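Long-range contacts in fibrillarin-like rRNA/tRNA 2'-O-methyltransferase (Methanocaldococcus jannaschii, PDB 1FBN), which probably methylates ribose 2'-hydroxyls of rRNA and tRNA at sites picked by a guide RNA, taking the methyl group from S-adenosyl-L-methionine: residues A26-Y37 against D46-P54; A85-A96 against E113-I124. All coordinates share one frame; numbering follows the deposited sequence.

Contact 1 closes along the chain before contact 2 opens, and their centres lie about 11 Å apart, on the same side of the chain's centre. Contact 1 pairs strands 25-28 and 47-51 of the amino-terminal antiparallel sheet; contact 2 sets helix 87-95 of the Rossmann-like methyltransferase domain against the end of helix 108-117 and the turns leading to strand 124-128. They touch directly: Thr27 OG1 lies 2.9 Å from Asp94 OD2, and Arg50 NH2 lies 3.0 Å from Ser90 OG, both probable hydrogen bonds. Helix 87-95 thus joins the small sheet to the methyltransferase domain, and it begins with Thr87 and Thr88, predicted to bind S-adenosyl-L-methionine.

Contact 1 of 2, residues A26-Y37 against D46-P54; sequences ATKSIVKGKKVY and DEEYRIWNP
Glu48 OE1 is gripped from two directions: the backbone N of Gly33 donates to it over 3.0 Å in a nearly straight bond (176°), and the O of a water lies 2.8 Å from Glu48 OE1. The Gly33 N-H arrives on the syn side, though 34° out of the carboxylate plane. The Glu48 chain runs extended beyond CG, carrying its carboxylate across to the loop at Lys32 and Gly33. The same water is within bonding distance of Ser29 OG and Lys34 O, its protons not all assignable, while OE2 has a salt bridge to Lys43. Shortened to an alanine, Glu48 would lose its carboxylate, which would probably leave the Gly33 N-H, this water and Lys43 without their mate.

The backbones form an antiparallel ladder. Thr27 and Arg50 are its hydrogen-bonded pair, with Arg50 N 2.9 Å from Thr27 O and Thr27 N 3.2 Å from Arg50 O; Ser29 N extends it to Glu48 O at 2.9 Å. On the face bearing Ala26, Lys28 and Tyr49, Lys28 lies alongside the tyrosine, its CE 3.6 Å from Tyr49 OH, and makes a weak salt bridge from NZ to Glu47 OE2. On the other face the bend of Arg50 at chi3 (-64°) brings its guanidinium obliquely across Val36, whose CG2 lies 3.5 Å from NH1; Glu39 and Asp94 provide its salt-bridge partners.

Strand 47-51 sits between 25-28 and 41-44 in the five-stranded sheet. The Thr27-Arg50 face lies against helix 87-95, and beyond the strand Trp52 stacks on His91 of that helix and packs on helix 58-64.

Contact 2 of 2, residues A85-A96 against E113-I124; sequences AGTTPSHVADIA and ELLDACAERENI
Arg121 and Asp94 meet with their flat groups turned 50° apart, joined chiefly by Arg121 NH2 to Asp94 OD1 at 2.9 Å (152°). That bond uses the syn lone pair of OD1, with the oxygen tilted a little from the guanidinium plane. Weaker bonds run from NE to OD1 and from NH2 to OD2. Extended from CG to NE, the arginine reaches alongside the helix, its NE also making a weak bond to Ser90 O, while Ser90 CB lies over one guanidinium face, 3.8 Å above the plane and displaced toward the rim.

Asn123 uses its amide differently. One nitrogen, ND2, is 3.0 Å from Ala93 O and 3.0 Å from Ala96 O, both oxygens close to the amide plane. Ala93 O is approached in its carbonyl plane on a lone pair, whereas ND2 stands 47° above that of Ala96. With CG set between the backbone N and carbonyl carbon, the amide turns in toward the helix end.

Apolar packing accompanies these bonds, from Ala93 and Ile124 to Gly86 and Leu114. Ile124 CG1 approaches Ala93 CB to 3.7 Å, while Leu114 CD1 lies 3.6 Å from Gly86 CA at the N-cap. A side chain on Gly86 would run into Ala117 CB, consistent with the close approach there, just before the predicted cofactor-binding Thr87.

Chemically, Asn123 ties the last turn of helix 87-95 to the 121-124 beta turn, although its own buried OD1 lacks a partner in the model. Asp94 also accepts from Ile30 N, besides its partners across contact 1. Its negative charge probably helps offset the close approach of the Arg50 and Arg121 guanidinium groups.

Contact 1 of 2, residues A26-Y37 against D46-P54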
loop_
_atom_site.group_PDB
_atom_site.type_symbol
_atom_site.label_atom_id
_atom_site.label_comp_id
_atom_site.label_asym_id
_atom_site.label_seq_id
_atom_site.Cartn_x
_atom_site.Cartn_y
_atom_site.Cartn_z
ATOM N N ALA A 26 8.479 6.374 -9.302
ATOM C CA ALA A 26 7.247 6.916 -9.851
ATOM C C ALA A 26 6.364 5.827 -10.442
ATOM O O ALA A 26 6.771 4.670 -10.563
ATOM C CB ALA A 26 7.578 7.957 -10.925
ATOM N N THR A 27 5.126 6.200 -10.747
ATOM C CA THR A 27 4.184 5.288 -11.378
ATOM C C THR A 27 3.681 5.975 -12.651
ATOM O O THR A 27 3.758 7.204 -12.785
ATOM C CB THR A 27 2.990 4.917 -10.456
ATOM O OG1 THR A 27 2.359 6.104 -9.971
ATOM C CG2 THR A 27 3.454 4.071 -9.279
ATOM N N LYS A 28 3.246 5.171 -13.614
ATOM C CA LYS A 28 2.727 5.684 -14.873
ATOM C C LYS A 28 1.244 6.011 -14.651
ATOM O O LYS A 28 0.420 5.114 -14.457
ATOM C CB LYS A 28 2.908 4.625 -15.958
ATOM C CG LYS A 28 2.641 5.105 -17.361
ATOM C CD LYS A 28 2.944 4.003 -18.358
ATOM C CE LYS A 28 4.421 3.665 -18.377
ATOM N NZ LYS A 28 4.719 2.594 -19.368
ATOM N N SER A 29 0.925 7.303 -14.639
ATOM C CA SER A 29 -0.441 7.784 -14.403
ATOM C C SER A 29 -1.531 7.224 -15.324
ATOM O O SER A 29 -1.351 7.161 -16.544
ATOM C CB SER A 29 -0.459 9.317 -14.464
ATOM O OG SER A 29 -1.762 9.833 -14.237
ATOM N N ILE A 30 -2.650 6.805 -14.731
ATOM C CA ILE A 30 -3.780 6.295 -15.512
ATOM C C ILE A 30 -4.834 7.390 -15.767
ATOM O O ILE A 30 -5.851 7.146 -16.412
ATOM C CB ILE A 30 -4.451 5.045 -14.879
ATOM C CG1 ILE A 30 -4.972 5.359 -13.477
ATOM C CG2 ILE A 30 -3.490 3.865 -14.888
ATOM C CD1 ILE A 30 -5.842 4.265 -12.895
ATOM N N VAL A 31 -4.598 8.580 -15.217
ATOM C CA VAL A 31 -5.479 9.739 -15.410
ATOM C C VAL A 31 -4.560 10.927 -15.681
ATOM O O VAL A 31 -4.208 11.690 -14.775
ATOM C CB VAL A 31 -6.361 10.049 -14.175
ATOM C CG1 VAL A 31 -7.247 11.263 -14.461
ATOM C CG2 VAL A 31 -7.224 8.851 -13.827
ATOM N N LYS A 32 -4.166 11.067 -16.940
ATOM C CA LYS A 32 -3.258 12.127 -17.354
ATOM C C LYS A 32 -3.838 13.534 -17.267
ATOM O O LYS A 32 -5.040 13.749 -17.461
ATOM C CB LYS A 32 -2.718 11.816 -18.746
ATOM C CG LYS A 32 -2.150 10.396 -18.813
ATOM C CD LYS A 32 -1.484 10.037 -20.129
ATOM C CE LYS A 32 -2.431 10.119 -21.313
ATOM N NZ LYS A 32 -2.736 11.531 -21.695
ATOM N N GLY A 33 -2.972 14.481 -16.921
ATOM C CA GLY A 33 -3.381 15.864 -16.783
ATOM C C GLY A 33 -3.940 16.157 -15.404
ATOM O O GLY A 33 -4.569 17.196 -15.189
ATOM N N LYS A 34 -3.703 15.250 -14.461
ATOM C CA LYS A 34 -4.203 15.430 -13.105
ATOM C C LYS A 34 -3.174 15.130 -12.027
ATOM O O LYS A 34 -2.461 14.127 -12.088
ATOM C CB LYS A 34 -5.437 14.548 -12.867
ATOM C CG LYS A 34 -6.128 14.772 -11.516
ATOM C CD LYS A 34 -7.227 13.742 -11.265
ATOM C CE LYS A 34 -8.187 14.174 -10.159
ATOM N NZ LYS A 34 -7.502 14.462 -8.868
ATOM N N LYS A 35 -3.078 16.036 -11.061
ATOM C CA LYS A 35 -2.192 15.854 -9.926
ATOM C C LYS A 35 -3.108 15.551 -8.743
ATOM O O LYS A 35 -4.027 16.319 -8.444
ATOM C CB LYS A 35 -1.360 17.109 -9.654
ATOM C CG LYS A 35 -0.232 17.321 -10.646
ATOM C CD LYS A 35 0.704 18.422 -10.190
ATOM C CE LYS A 35 1.844 18.624 -11.177
ATOM N NZ LYS A 35 2.820 19.628 -10.678
ATOM N N VAL A 36 -2.900 14.392 -8.128
ATOM C CA VAL A 36 -3.704 13.968 -6.988
ATOM C C VAL A 36 -3.369 14.771 -5.733
ATOM O O VAL A 36 -4.268 15.276 -5.058
ATOM C CB VAL A 36 -3.511 12.455 -6.706
ATOM C CG1 VAL A 36 -4.293 12.033 -5.465
ATOM C CG2 VAL A 36 -3.957 11.643 -7.908
ATOM N N TYR A 37 -2.076 14.914 -5.449
ATOM C CA TYR A 37 -1.617 15.636 -4.262
ATOM C C TYR A 37 -0.442 16.581 -4.527
ATOM O O TYR A 37 0.469 16.711 -3.704
ATOM C CB TYR A 37 -1.261 14.635 -3.150
ATOM C CG TYR A 37 -0.146 13.660 -3.491
ATOM C CD1 TYR A 37 -0.368 12.573 -4.342
ATOM C CD2 TYR A 37 1.128 13.814 -2.938
ATOM C CE1 TYR A 37 0.656 11.660 -4.629
ATOM C CE2 TYR A 37 2.155 12.912 -3.215
ATOM C CZ TYR A 37 1.916 11.839 -4.058
ATOM O OH TYR A 37 2.938 10.954 -4.317
ATOM N N ASP A 46 3.086 11.415 -24.341
ATOM C CA ASP A 46 1.751 11.333 -23.760
ATOM C C ASP A 46 1.720 10.687 -22.377
ATOM O O ASP A 46 0.772 10.885 -21.619
ATOM C CB ASP A 46 0.777 10.644 -24.719
ATOM C CG ASP A 46 0.286 11.578 -25.822
ATOM O OD1 ASP A 46 -0.019 12.758 -25.522
ATOM O OD2 ASP A 46 0.206 11.136 -26.989
ATOM N N GLU A 47 2.774 9.952 -22.036
ATOM C CA GLU A 47 2.882 9.292 -20.736
ATOM C C GLU A 47 3.263 10.291 -19.646
ATOM O O GLU A 47 4.070 11.193 -19.871
ATOM C CB GLU A 47 3.950 8.195 -20.788
ATOM C CG GLU A 47 3.696 7.105 -21.817
ATOM C CD GLU A 47 2.811 5.983 -21.299
ATOM O OE1 GLU A 47 1.708 6.267 -20.774
ATOM O OE2 GLU A 47 3.223 4.807 -21.427
ATOM N N GLU A 48 2.677 10.129 -18.466
ATOM C CA GLU A 48 2.976 11.001 -17.339
ATOM C C GLU A 48 3.412 10.172 -16.137
ATOM O O GLU A 48 2.651 9.347 -15.637
ATOM C CB GLU A 48 1.765 11.864 -16.977
ATOM C CG GLU A 48 1.496 12.992 -17.969
ATOM C CD GLU A 48 0.362 13.924 -17.554
ATOM O OE1 GLU A 48 -0.088 13.863 -16.389
ATOM O OE2 GLU A 48 -0.076 14.733 -18.402
ATOM N N TYR A 49 4.659 10.349 -15.717
ATOM C CA TYR A 49 5.180 9.623 -14.569
ATOM C C TYR A 49 5.022 10.482 -13.322
ATOM O O TYR A 49 5.554 11.587 -13.248
ATOM C CB TYR A 49 6.648 9.248 -14.785
ATOM C CG TYR A 49 6.856 8.276 -15.922
ATOM C CD1 TYR A 49 7.064 8.730 -17.225
ATOM C CD2 TYR A 49 6.845 6.901 -15.699
ATOM C CE1 TYR A 49 7.254 7.839 -18.279
ATOM C CE2 TYR A 49 7.034 5.999 -16.745
ATOM C CZ TYR A 49 7.239 6.475 -18.033
ATOM O OH TYR A 49 7.438 5.590 -19.068
ATOM N N ARG A 50 4.246 9.983 -12.365
ATOM C CA ARG A 50 3.994 10.704 -11.123
ATOM C C ARG A 50 5.016 10.345 -10.059
ATOM O O ARG A 50 5.097 9.191 -9.637
ATOM C CB ARG A 50 2.592 10.397 -10.592
ATOM C CG ARG A 50 1.461 10.785 -11.516
ATOM C CD ARG A 50 0.167 10.908 -10.733
ATOM N NE ARG A 50 -0.235 9.631 -10.170
ATOM C CZ ARG A 50 -0.632 9.437 -8.915
ATOM N NH1 ARG A 50 -0.695 10.440 -8.047
ATOM N NH2 ARG A 50 -0.974 8.219 -8.530
ATOM N N ILE A 51 5.791 11.335 -9.625
ATOM C CA ILE A 51 6.799 11.123 -8.592
ATOM C C ILE A 51 6.086 10.699 -7.309
ATOM O O ILE A 51 5.245 11.424 -6.781
ATOM C CB ILE A 51 7.643 12.400 -8.356
ATOM C CG1 ILE A 51 8.428 12.754 -9.627
ATOM C CG2 ILE A 51 8.581 12.220 -7.171
ATOM C CD1 ILE A 51 9.337 11.651 -10.149
ATOM N N TRP A 52 6.412 9.493 -6.857
ATOM C CA TRP A 52 5.827 8.873 -5.667
ATOM C C TRP A 52 6.596 9.275 -4.403
ATOM O O TRP A 52 7.593 8.648 -4.044
ATOM C CB TRP A 52 5.867 7.356 -5.875
ATOM C CG TRP A 52 4.938 6.536 -5.036
ATOM C CD1 TRP A 52 4.129 6.963 -4.017
ATOM C CD2 TRP A 52 4.742 5.121 -5.139
ATOM N NE1 TRP A 52 3.446 5.894 -3.477
ATOM C CE2 TRP A 52 3.804 4.753 -4.147
ATOM C CE3 TRP A 52 5.273 4.127 -5.975
ATOM C CZ2 TRP A 52 3.384 3.429 -3.968
ATOM C CZ3 TRP A 52 4.854 2.808 -5.796
ATOM C CH2 TRP A 52 3.918 2.474 -4.799
ATOM N N ASN A 53 6.100 10.300 -3.720
ATOM C CA ASN A 53 6.732 10.839 -2.513
ATOM C C ASN A 53 6.699 9.919 -1.278
ATOM O O ASN A 53 5.632 9.653 -0.722
ATOM C CB ASN A 53 6.091 12.196 -2.181
ATOM C CG ASN A 53 6.894 13.012 -1.170
ATOM O OD1 ASN A 53 7.759 12.495 -0.463
ATOM N ND2 ASN A 53 6.601 14.304 -1.104
ATOM N N PRO A 54 7.876 9.445 -0.823
ATOM C CA PRO A 54 7.995 8.563 0.347
ATOM C C PRO A 54 7.605 9.246 1.658
ATOM O O PRO A 54 7.313 8.580 2.646
ATOM C CB PRO A 54 9.475 8.177 0.334
ATOM C CG PRO A 54 10.133 9.355 -0.307
ATOM C CD PRO A 54 9.196 9.657 -1.443
HETATM O O HOH W 1 -0.913 12.605 -13.982
HETATM O O HOH W 2 0.715 7.986 -18.428
#

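Contact 2 of 2, residues A85-A96 against E113-I124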
loop_
_atom_site.group_PDB
_atom_site.type_symbol
_atom_site.label_atom_id
_atom_site.label_comp_id
_atom_site.label_asym_id
_atom_site.label_seq_id
_atom_site.Cartn_x
_atom_site.Cartn_y
_atom_site.Cartn_z
ATOM N N ALA A 85 -6.291 9.966 1.994
ATOM C CA ALA A 85 -6.813 11.109 1.259
ATOM C C ALA A 85 -6.634 10.840 -0.243
ATOM O O ALA A 85 -6.916 11.706 -1.076
ATOM C CB ALA A 85 -6.083 12.386 1.671
ATOM N N GLY A 86 -6.137 9.647 -0.571
ATOM C CA GLY A 86 -5.948 9.264 -1.960
ATOM C C GLY A 86 -4.524 9.061 -2.447
ATOM O O GLY A 86 -4.329 8.506 -3.526
ATOM N N THR A 87 -3.538 9.467 -1.648
ATOM C CA THR A 87 -2.120 9.355 -2.023
ATOM C C THR A 87 -1.674 7.964 -2.465
ATOM O O THR A 87 -1.443 7.742 -3.650
ATOM C CB THR A 87 -1.188 9.855 -0.892
ATOM O OG1 THR A 87 -1.523 11.207 -0.558
ATOM C CG2 THR A 87 0.265 9.808 -1.333
ATOM N N THR A 88 -1.548 7.030 -1.525
ATOM C CA THR A 88 -1.118 5.679 -1.875
ATOM C C THR A 88 -2.097 4.985 -2.828
ATOM O O THR A 88 -1.671 4.368 -3.805
ATOM C CB THR A 88 -0.836 4.819 -0.624
ATOM O OG1 THR A 88 0.168 5.463 0.170
ATOM C CG2 THR A 88 -0.334 3.433 -1.017
ATOM N N PRO A 89 -3.421 5.089 -2.572
ATOM C CA PRO A 89 -4.388 4.443 -3.468
ATOM C C PRO A 89 -4.250 4.880 -4.929
ATOM O O PRO A 89 -4.433 4.077 -5.832
ATOM C CB PRO A 89 -5.727 4.872 -2.878
ATOM C CG PRO A 89 -5.438 4.880 -1.417
ATOM C CD PRO A 89 -4.107 5.604 -1.370
ATOM N N SER A 90 -3.905 6.142 -5.171
ATOM C CA SER A 90 -3.759 6.607 -6.550
ATOM C C SER A 90 -2.594 5.919 -7.267
ATOM O O SER A 90 -2.713 5.536 -8.432
ATOM C CB SER A 90 -3.615 8.130 -6.608
ATOM O OG SER A 90 -2.429 8.575 -5.981
ATOM N N HIS A 91 -1.482 5.738 -6.557
ATOM C CA HIS A 91 -0.306 5.088 -7.130
ATOM C C HIS A 91 -0.512 3.593 -7.310
ATOM O O HIS A 91 -0.027 3.010 -8.279
ATOM C CB HIS A 91 0.939 5.362 -6.282
ATOM C CG HIS A 91 1.513 6.732 -6.478
ATOM N ND1 HIS A 91 1.314 7.762 -5.583
ATOM C CD2 HIS A 91 2.285 7.239 -7.467
ATOM C CE1 HIS A 91 1.942 8.842 -6.012
ATOM N NE2 HIS A 91 2.540 8.552 -7.152
ATOM N N VAL A 92 -1.221 2.969 -6.371
ATOM C CA VAL A 92 -1.500 1.538 -6.458
ATOM C C VAL A 92 -2.393 1.286 -7.678
ATOM O O VAL A 92 -2.231 0.281 -8.371
ATOM C CB VAL A 92 -2.183 1.005 -5.172
ATOM C CG1 VAL A 92 -2.664 -0.424 -5.376
ATOM C CG2 VAL A 92 -1.208 1.061 -3.996
ATOM N N ALA A 93 -3.302 2.225 -7.950
ATOM C CA ALA A 93 -4.214 2.137 -9.092
ATOM C C ALA A 93 -3.442 2.266 -10.406
ATOM O O ALA A 93 -3.813 1.668 -11.418
ATOM C CB ALA A 93 -5.277 3.215 -8.996
ATOM N N ASP A 94 -2.377 3.065 -10.387
ATOM C CA ASP A 94 -1.527 3.243 -11.562
ATOM C C ASP A 94 -0.826 1.928 -11.874
ATOM O O ASP A 94 -0.749 1.519 -13.029
ATOM C CB ASP A 94 -0.460 4.310 -11.304
ATOM C CG ASP A 94 -1.001 5.720 -11.378
ATOM O OD1 ASP A 94 -2.150 5.919 -11.828
ATOM O OD2 ASP A 94 -0.260 6.645 -10.993
ATOM N N ILE A 95 -0.300 1.283 -10.833
ATOM C CA ILE A 95 0.409 0.011 -10.965
ATOM C C ILE A 95 -0.529 -1.075 -11.483
ATOM O O ILE A 95 -0.266 -1.696 -12.511
ATOM C CB ILE A 95 1.005 -0.440 -9.605
ATOM C CG1 ILE A 95 1.962 0.630 -9.074
ATOM C CG2 ILE A 95 1.734 -1.774 -9.755
ATOM C CD1 ILE A 95 2.269 0.498 -7.601
ATOM N N ALA A 96 -1.619 -1.299 -10.758
ATOM C CA ALA A 96 -2.604 -2.306 -11.131
ATOM C C ALA A 96 -3.644 -1.735 -12.108
ATOM O O ALA A 96 -4.851 -1.761 -11.845
ATOM C CB ALA A 96 -3.272 -2.850 -9.888
ATOM N N GLU A 113 -13.131 12.592 0.651
ATOM C CA GLU A 113 -11.824 13.076 0.217
ATOM C C GLU A 113 -11.177 12.087 -0.746
ATOM O O GLU A 113 -10.601 12.486 -1.761
ATOM C CB GLU A 113 -10.912 13.310 1.422
ATOM C CG GLU A 113 -11.475 14.307 2.419
ATOM C CD GLU A 113 -10.495 14.668 3.521
ATOM O OE1 GLU A 113 -9.674 13.807 3.916
ATOM O OE2 GLU A 113 -10.556 15.821 4.000
ATOM N N LEU A 114 -11.292 10.799 -0.432
ATOM C CA LEU A 114 -10.728 9.759 -1.283
ATOM C C LEU A 114 -11.387 9.790 -2.664
ATOM O O LEU A 114 -10.722 9.617 -3.683
ATOM C CB LEU A 114 -10.906 8.384 -0.631
ATOM C CG LEU A 114 -10.396 7.154 -1.398
ATOM C CD1 LEU A 114 -8.932 7.310 -1.774
ATOM C CD2 LEU A 114 -10.597 5.914 -0.548
ATOM N N LEU A 115 -12.694 10.038 -2.684
ATOM C CA LEU A 115 -13.458 10.112 -3.925
ATOM C C LEU A 115 -13.062 11.308 -4.787
ATOM O O LEU A 115 -13.105 11.229 -6.012
ATOM C CB LEU A 115 -14.961 10.154 -3.625
ATOM C CG LEU A 115 -15.722 8.828 -3.685
ATOM C CD1 LEU A 115 -14.970 7.735 -2.960
ATOM C CD2 LEU A 115 -17.107 9.014 -3.103
ATOM N N ASP A 116 -12.671 12.410 -4.147
ATOM C CA ASP A 116 -12.262 13.614 -4.870
ATOM C C ASP A 116 -10.857 13.479 -5.466
ATOM O O ASP A 116 -10.596 13.937 -6.582
ATOM C CB ASP A 116 -12.328 14.841 -3.956
ATOM C CG ASP A 116 -13.738 15.121 -3.445
ATOM O OD1 ASP A 116 -14.714 14.917 -4.204
ATOM O OD2 ASP A 116 -13.870 15.551 -2.278
ATOM N N ALA A 117 -9.963 12.841 -4.717
ATOM C CA ALA A 117 -8.588 12.642 -5.157
ATOM C C ALA A 117 -8.453 11.542 -6.210
ATOM O O ALA A 117 -7.669 11.673 -7.149
ATOM C CB ALA A 117 -7.705 12.335 -3.967
ATOM N N CYS A 118 -9.206 10.459 -6.048
ATOM C CA CYS A 118 -9.154 9.335 -6.983
ATOM C C CYS A 118 -10.309 9.366 -7.969
ATOM O O CYS A 118 -10.726 8.332 -8.500
ATOM C CB CYS A 118 -9.135 8.011 -6.215
ATOM S SG CYS A 118 -7.662 7.822 -5.197
ATOM N N ALA A 119 -10.767 10.583 -8.241
ATOM C CA ALA A 119 -11.874 10.871 -9.144
ATOM C C ALA A 119 -12.016 9.980 -10.378
ATOM O O ALA A 119 -12.890 9.109 -10.425
ATOM C CB ALA A 119 -11.818 12.341 -9.566
ATOM N N GLU A 120 -11.143 10.177 -11.359
ATOM C CA GLU A 120 -11.221 9.422 -12.605
ATOM C C GLU A 120 -10.544 8.051 -12.655
ATOM O O GLU A 120 -10.497 7.422 -13.712
ATOM C CB GLU A 120 -10.765 10.308 -13.769
ATOM C CG GLU A 120 -11.500 11.656 -13.825
ATOM C CD GLU A 120 -11.152 12.484 -15.051
ATOM O OE1 GLU A 120 -11.728 12.214 -16.128
ATOM O OE2 GLU A 120 -10.317 13.410 -14.938
ATOM N N ARG A 121 -10.020 7.590 -11.520
ATOM C CA ARG A 121 -9.378 6.273 -11.450
ATOM C C ARG A 121 -10.471 5.246 -11.185
ATOM O O ARG A 121 -10.747 4.881 -10.044
ATOM C CB ARG A 121 -8.309 6.247 -10.353
ATOM C CG ARG A 121 -7.078 7.054 -10.720
ATOM C CD ARG A 121 -5.994 7.003 -9.660
ATOM N NE ARG A 121 -4.685 7.282 -10.248
ATOM C CZ ARG A 121 -4.307 8.464 -10.727
ATOM N NH1 ARG A 121 -5.134 9.501 -10.680
ATOM N NH2 ARG A 121 -3.121 8.596 -11.310
ATOM N N GLU A 122 -11.089 4.788 -12.265
ATOM C CA GLU A 122 -12.194 3.847 -12.187
ATOM C C GLU A 122 -11.909 2.429 -11.714
ATOM O O GLU A 122 -12.848 1.668 -11.474
ATOM C CB GLU A 122 -12.969 3.858 -13.501
ATOM C CG GLU A 122 -13.615 5.211 -13.765
ATOM C CD GLU A 122 -14.332 5.282 -15.094
ATOM O OE1 GLU A 122 -15.409 4.656 -15.225
ATOM O OE2 GLU A 122 -13.825 5.975 -16.005
ATOM N N ASN A 123 -10.633 2.068 -11.568
ATOM C CA ASN A 123 -10.287 0.734 -11.078
ATOM C C ASN A 123 -10.268 0.708 -9.546
ATOM O O ASN A 123 -10.005 -0.327 -8.930
ATOM C CB ASN A 123 -8.965 0.226 -11.669
ATOM C CG ASN A 123 -7.801 1.144 -11.391
ATOM O OD1 ASN A 123 -7.968 2.355 -11.228
ATOM N ND2 ASN A 123 -6.598 0.575 -11.361
ATOM N N ILE A 124 -10.547 1.863 -8.943
ATOM C CA ILE A 124 -10.622 1.987 -7.488
ATOM C C ILE A 124 -12.103 1.919 -7.116
ATOM O O ILE A 124 -12.911 2.730 -7.575
ATOM C CB ILE A 124 -10.038 3.324 -6.974
ATOM C CG1 ILE A 124 -8.553 3.431 -7.321
ATOM C CG2 ILE A 124 -10.207 3.416 -5.470
ATOM C CD1 ILE A 124 -7.897 4.697 -6.805
#